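Local coordinates for protein 23S rRNA-specific endonuclease VapC20 (Mycobacterium tuberculosis H37Rv, PDB 5WZF) that cleaves the sarcin-ricin loop of 23S rRNA as a magnesium-dependent PIN-domain endoribonuclease, the toxin of a type II toxin-antitoxin system, at residues B[15-19]-B[20-24]; B[89-92]-B[93-96]. All coordinates share one frame; numbering follows the deposited sequence.

Contact 1 (15-19 with 20-24) belongs to the core: its centre lies about 4 Å from the centre of the chain, where the central strand 14-17 of the parallel sheet runs into helix 19-25. Contact 2 (89-92 with 93-96) lies within the first turns of helix 89-101, its centre about 17 Å from that of the chain, and is only partly buried. The chemistry follows this placement. Contact 1 combines aromatic and aliphatic packing with a carboxylate that caps a helix, whereas contact 2 relies on regular helical bonds and a water-bridged glutamate. The two do not touch; their nearest atoms are about 8 Å apart, but both face helix 109-121.

Contact 1: residues B[15-19]-B[20-24]; sequences IFVDT and SFWAA
V17 drives one methyl into the face of the W22 indole: CG1 stands 3.5 Å from the centroid of the five-membered ring and 19° off its normal, a CH-pi contact. Having CG1 anti to the backbone N (chi1 -174°) aims it forward into the helix, where it also reaches CD2 of F21 at 3.6 Å. This apolar side is the tight one, V17 CG1 coming within 3.3 Å of W22 CE2; helix 33-41 packs on F21 and, through W40, on W22, which also meets helix 51-63. The indole NE1 is hydrogen-bonded to T49 OG1. Between strand 14-17 and helix 19-25, D18 occupies the N-cap position, at the strand end where PIN domains carry an acidic residue of the active site. It is a predicted magnesium ligand, with the second one, D111, close beside it. D18 OD2 accepts twice from S20, at 2.6 Å from OG, met on the anti side, and at 3.1 Å from N, above the carboxylate plane. Held from two directions, the carboxylate is probably restricted in its rotation. The backbone O of D18 accepts from both F21 N and W22 N. The solvent side is that of S20, alone among the touching residues in being partly exposed, though its OG also bonds F129 N.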
loop_
_atom_site.group_PDB
_atom_site.type_symbol
_atom_site.label_atom_id
_atom_site.label_comp_id
_atom_site.label_asym_id
_atom_site.label_seq_id
_atom_site.Cartn_x
_atom_site.Cartn_y
_atom_site.Cartn_z
ATOM N N ILE B 15 -0.557 -7.787 -19.982
ATOM C CA ILE B 15 -1.159 -8.151 -18.711
ATOM C C ILE B 15 -0.744 -7.181 -17.616
ATOM O O ILE B 15 0.318 -6.562 -17.689
ATOM C CB ILE B 15 -0.776 -9.580 -18.265
ATOM C CG1 ILE B 15 0.745 -9.716 -18.133
ATOM C CG2 ILE B 15 -1.332 -10.610 -19.228
ATOM C CD1 ILE B 15 1.194 -11.003 -17.454
ATOM N N PHE B 16 -1.598 -7.046 -16.609
ATOM C CA PHE B 16 -1.241 -6.321 -15.395
ATOM C C PHE B 16 -1.092 -7.339 -14.272
ATOM O O PHE B 16 -1.953 -8.193 -14.094
ATOM C CB PHE B 16 -2.292 -5.266 -15.042
ATOM C CG PHE B 16 -1.970 -4.495 -13.792
ATOM C CD1 PHE B 16 -2.330 -4.983 -12.546
ATOM C CD2 PHE B 16 -1.289 -3.293 -13.863
ATOM C CE1 PHE B 16 -2.017 -4.280 -11.393
ATOM C CE2 PHE B 16 -0.974 -2.584 -12.717
ATOM C CZ PHE B 16 -1.338 -3.085 -11.481
ATOM N N VAL B 17 -0.003 -7.258 -13.515
ATOM C CA VAL B 17 0.263 -8.291 -12.520
ATOM C C VAL B 17 -0.060 -7.809 -11.117
ATOM O O VAL B 17 0.460 -6.793 -10.663
ATOM C CB VAL B 17 1.725 -8.768 -12.564
ATOM C CG1 VAL B 17 1.912 -9.934 -11.610
ATOM C CG2 VAL B 17 2.103 -9.187 -13.981
ATOM N N ASP B 18 -0.917 -8.565 -10.437
ATOM C CA ASP B 18 -1.382 -8.226 -9.098
ATOM C C ASP B 18 -0.530 -8.896 -8.020
ATOM O O ASP B 18 0.162 -9.880 -8.285
ATOM C CB ASP B 18 -2.848 -8.638 -8.942
ATOM C CG ASP B 18 -3.385 -8.374 -7.559
ATOM O OD1 ASP B 18 -3.276 -7.220 -7.095
ATOM O OD2 ASP B 18 -3.901 -9.324 -6.928
ATOM N N THR B 19 -0.593 -8.347 -6.814
ATOM C CA THR B 19 0.050 -8.911 -5.632
ATOM C C THR B 19 -0.225 -10.397 -5.431
ATOM O O THR B 19 0.675 -11.159 -5.073
ATOM C CB THR B 19 -0.408 -8.155 -4.377
ATOM O OG1 THR B 19 -0.181 -6.756 -4.571
ATOM C CG2 THR B 19 0.330 -8.638 -3.129
ATOM N N SER B 20 -1.468 -10.810 -5.656
ATOM C CA SER B 20 -1.835 -12.207 -5.447
ATOM C C SER B 20 -0.993 -13.123 -6.329
ATOM O O SER B 20 -0.638 -14.231 -5.924
ATOM C CB SER B 20 -3.328 -12.423 -5.713
ATOM O OG SER B 20 -3.697 -11.952 -6.995
ATOM N N PHE B 21 -0.649 -12.649 -7.523
ATOM C CA PHE B 21 0.175 -13.449 -8.423
ATOM C C PHE B 21 1.652 -13.398 -8.033
ATOM O O PHE B 21 2.310 -14.438 -7.976
ATOM C CB PHE B 21 0.011 -13.001 -9.877
ATOM C CG PHE B 21 0.786 -13.847 -10.852
ATOM C CD1 PHE B 21 0.219 -14.986 -11.402
ATOM C CD2 PHE B 21 2.091 -13.521 -11.192
ATOM C CE1 PHE B 21 0.934 -15.775 -12.282
ATOM C CE2 PHE B 21 2.811 -14.310 -12.068
ATOM C CZ PHE B 21 2.231 -15.436 -12.615
ATOM N N TRP B 22 2.170 -12.198 -7.778
ATOM C CA TRP B 22 3.570 -12.051 -7.385
ATOM C C TRP B 22 3.886 -12.890 -6.151
ATOM O O TRP B 22 4.937 -13.527 -6.068
ATOM C CB TRP B 22 3.921 -10.591 -7.085
ATOM C CG TRP B 22 4.040 -9.645 -8.250
ATOM C CD1 TRP B 22 3.479 -8.405 -8.338
ATOM C CD2 TRP B 22 4.794 -9.829 -9.456
ATOM N NE1 TRP B 22 3.820 -7.810 -9.527
ATOM C CE2 TRP B 22 4.630 -8.662 -10.233
ATOM C CE3 TRP B 22 5.583 -10.867 -9.963
ATOM C CZ2 TRP B 22 5.220 -8.505 -11.485
ATOM C CZ3 TRP B 22 6.168 -10.710 -11.208
ATOM C CH2 TRP B 22 5.984 -9.537 -11.953
ATOM N N ALA B 23 2.969 -12.867 -5.187
ATOM C CA ALA B 23 3.145 -13.595 -3.936
ATOM C C ALA B 23 3.178 -15.098 -4.168
ATOM O O ALA B 23 3.944 -15.814 -3.526
ATOM C CB ALA B 23 2.043 -13.241 -2.957
ATOM N N ALA B 24 2.337 -15.575 -5.080
ATOM C CA ALA B 24 2.327 -16.992 -5.423
ATOM C C ALA B 24 3.602 -17.382 -6.166
ATOM O O ALA B 24 4.137 -18.468 -5.966
ATOM C CB ALA B 24 1.102 -17.332 -6.262
#

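Contact 2: residues B[89-92]-B[93-96]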
loop_
_atom_site.group_PDB
_atom_site.type_symbol
_atom_site.label_atom_id
_atom_site.label_comp_id
_atom_site.label_asym_id
_atom_site.label_seq_id
_atom_site.Cartn_x
_atom_site.Cartn_y
_atom_site.Cartn_z
ATOM N N ALA B 89 -0.532 11.148 -9.052
ATOM C CA ALA B 89 -1.485 11.774 -8.145
ATOM C C ALA B 89 -2.877 11.813 -8.766
ATOM O O ALA B 89 -3.869 11.557 -8.088
ATOM C CB ALA B 89 -1.032 13.178 -7.777
ATOM N N ASP B 90 -2.935 12.130 -10.057
ATOM C CA ASP B 90 -4.198 12.168 -10.792
ATOM C C ASP B 90 -4.897 10.817 -10.798
ATOM O O ASP B 90 -6.105 10.732 -10.586
ATOM C CB ASP B 90 -3.973 12.623 -12.237
ATOM C CG ASP B 90 -3.799 14.124 -12.356
ATOM O OD1 ASP B 90 -4.230 14.847 -11.433
ATOM O OD2 ASP B 90 -3.237 14.577 -13.375
ATOM N N LEU B 91 -4.135 9.761 -11.060
ATOM C CA LEU B 91 -4.701 8.421 -11.126
ATOM C C LEU B 91 -5.178 7.979 -9.746
ATOM O O LEU B 91 -6.240 7.366 -9.616
ATOM C CB LEU B 91 -3.680 7.433 -11.696
ATOM C CG LEU B 91 -4.234 6.179 -12.377
ATOM C CD1 LEU B 91 -5.242 6.550 -13.454
ATOM C CD2 LEU B 91 -3.109 5.355 -12.977
ATOM N N GLU B 92 -4.405 8.310 -8.713
ATOM C CA GLU B 92 -4.808 8.011 -7.342
ATOM C C GLU B 92 -6.123 8.699 -6.978
ATOM O O GLU B 92 -6.964 8.116 -6.300
ATOM C CB GLU B 92 -3.715 8.420 -6.348
ATOM C CG GLU B 92 -2.574 7.428 -6.259
ATOM C CD GLU B 92 -1.707 7.633 -5.029
ATOM O OE1 GLU B 92 -1.946 8.603 -4.283
ATOM O OE2 GLU B 92 -0.796 6.815 -4.809
ATOM N N GLU B 93 -6.303 9.935 -7.431
ATOM C CA GLU B 93 -7.529 10.660 -7.117
ATOM C C GLU B 93 -8.727 9.983 -7.781
ATOM O O GLU B 93 -9.814 9.918 -7.203
ATOM C CB GLU B 93 -7.423 12.122 -7.552
ATOM C CG GLU B 93 -8.677 12.946 -7.292
ATOM C CD GLU B 93 -9.021 13.056 -5.815
ATOM O OE1 GLU B 93 -8.109 12.905 -4.973
ATOM O OE2 GLU B 93 -10.208 13.289 -5.501
ATOM N N GLN B 94 -8.525 9.467 -8.990
ATOM C CA GLN B 94 -9.584 8.729 -9.668
ATOM C C GLN B 94 -9.883 7.446 -8.904
ATOM O O GLN B 94 -11.038 7.038 -8.788
ATOM C CB GLN B 94 -9.203 8.407 -11.111
ATOM C CG GLN B 94 -10.325 7.731 -11.888
ATOM C CD GLN B 94 -9.887 7.247 -13.252
ATOM O OE1 GLN B 94 -9.306 6.172 -13.380
ATOM N NE2 GLN B 94 -10.163 8.041 -14.281
ATOM N N ALA B 95 -8.836 6.818 -8.378
ATOM C CA ALA B 95 -8.993 5.612 -7.573
ATOM C C ALA B 95 -9.795 5.888 -6.305
ATOM O O ALA B 95 -10.624 5.073 -5.904
ATOM C CB ALA B 95 -7.633 5.030 -7.219
ATOM N N TRP B 96 -9.552 7.034 -5.673
ATOM C CA TRP B 96 -10.298 7.401 -4.472
ATOM C C TRP B 96 -11.779 7.633 -4.777
ATOM O O TRP B 96 -12.653 7.172 -4.035
ATOM C CB TRP B 96 -9.711 8.659 -3.822
ATOM C CG TRP B 96 -8.476 8.429 -2.987
ATOM C CD1 TRP B 96 -7.227 8.929 -3.218
ATOM C CD2 TRP B 96 -8.383 7.659 -1.783
ATOM N NE1 TRP B 96 -6.359 8.511 -2.235
ATOM C CE2 TRP B 96 -7.043 7.729 -1.343
ATOM C CE3 TRP B 96 -9.299 6.904 -1.040
ATOM C CZ2 TRP B 96 -6.599 7.084 -0.190
ATOM C CZ3 TRP B 96 -8.855 6.264 0.105
ATOM C CH2 TRP B 96 -7.517 6.357 0.517
HETATM O O HOH W 1 -3.605 9.642 -2.076
#
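E92 and W96, one helical turn apart, are joined twice: by the backbone bond from W96 N to E92 O, 2.9 Å long, and by a water between their side-chain ends. Traced outward, the glutamate begins at CB, beside the peptide link to E93, and makes its polar contacts at the tip. CG is anti to the carbonyl carbon (chi1 -79°), and the chain then runs extended (chi2 -164°), carrying the carboxylate away from the backbone. At the tip the two oxygens have different tasks. OE1 accepts from the water at 3.0 Å; OE2 is hydrogen-bonded to H52 NE2 and to a polar side chain of a neighbouring protein chain. The water in turn accepts from W96 NE1, also at 3.0 Å, lying in the plane of the indole at its edge. It thus donates to one side chain and accepts from the other. Nearer the backbone, W96 CD1 lies 3.2 Å from E92 O. On another side of the helix, L91 and Q94 approach more loosely, with CD1 of L91 4.1 Å from OE1 of Q94, an oxygen that R119 binds. Helix 89-101 packs on helix 109-121 through L91 on A116 and V117, A95 on T113 and W96 on F109, reaches H52 of helix 51-63 through E92, and meets the neighbouring chain through A89, E92, E93 and W96.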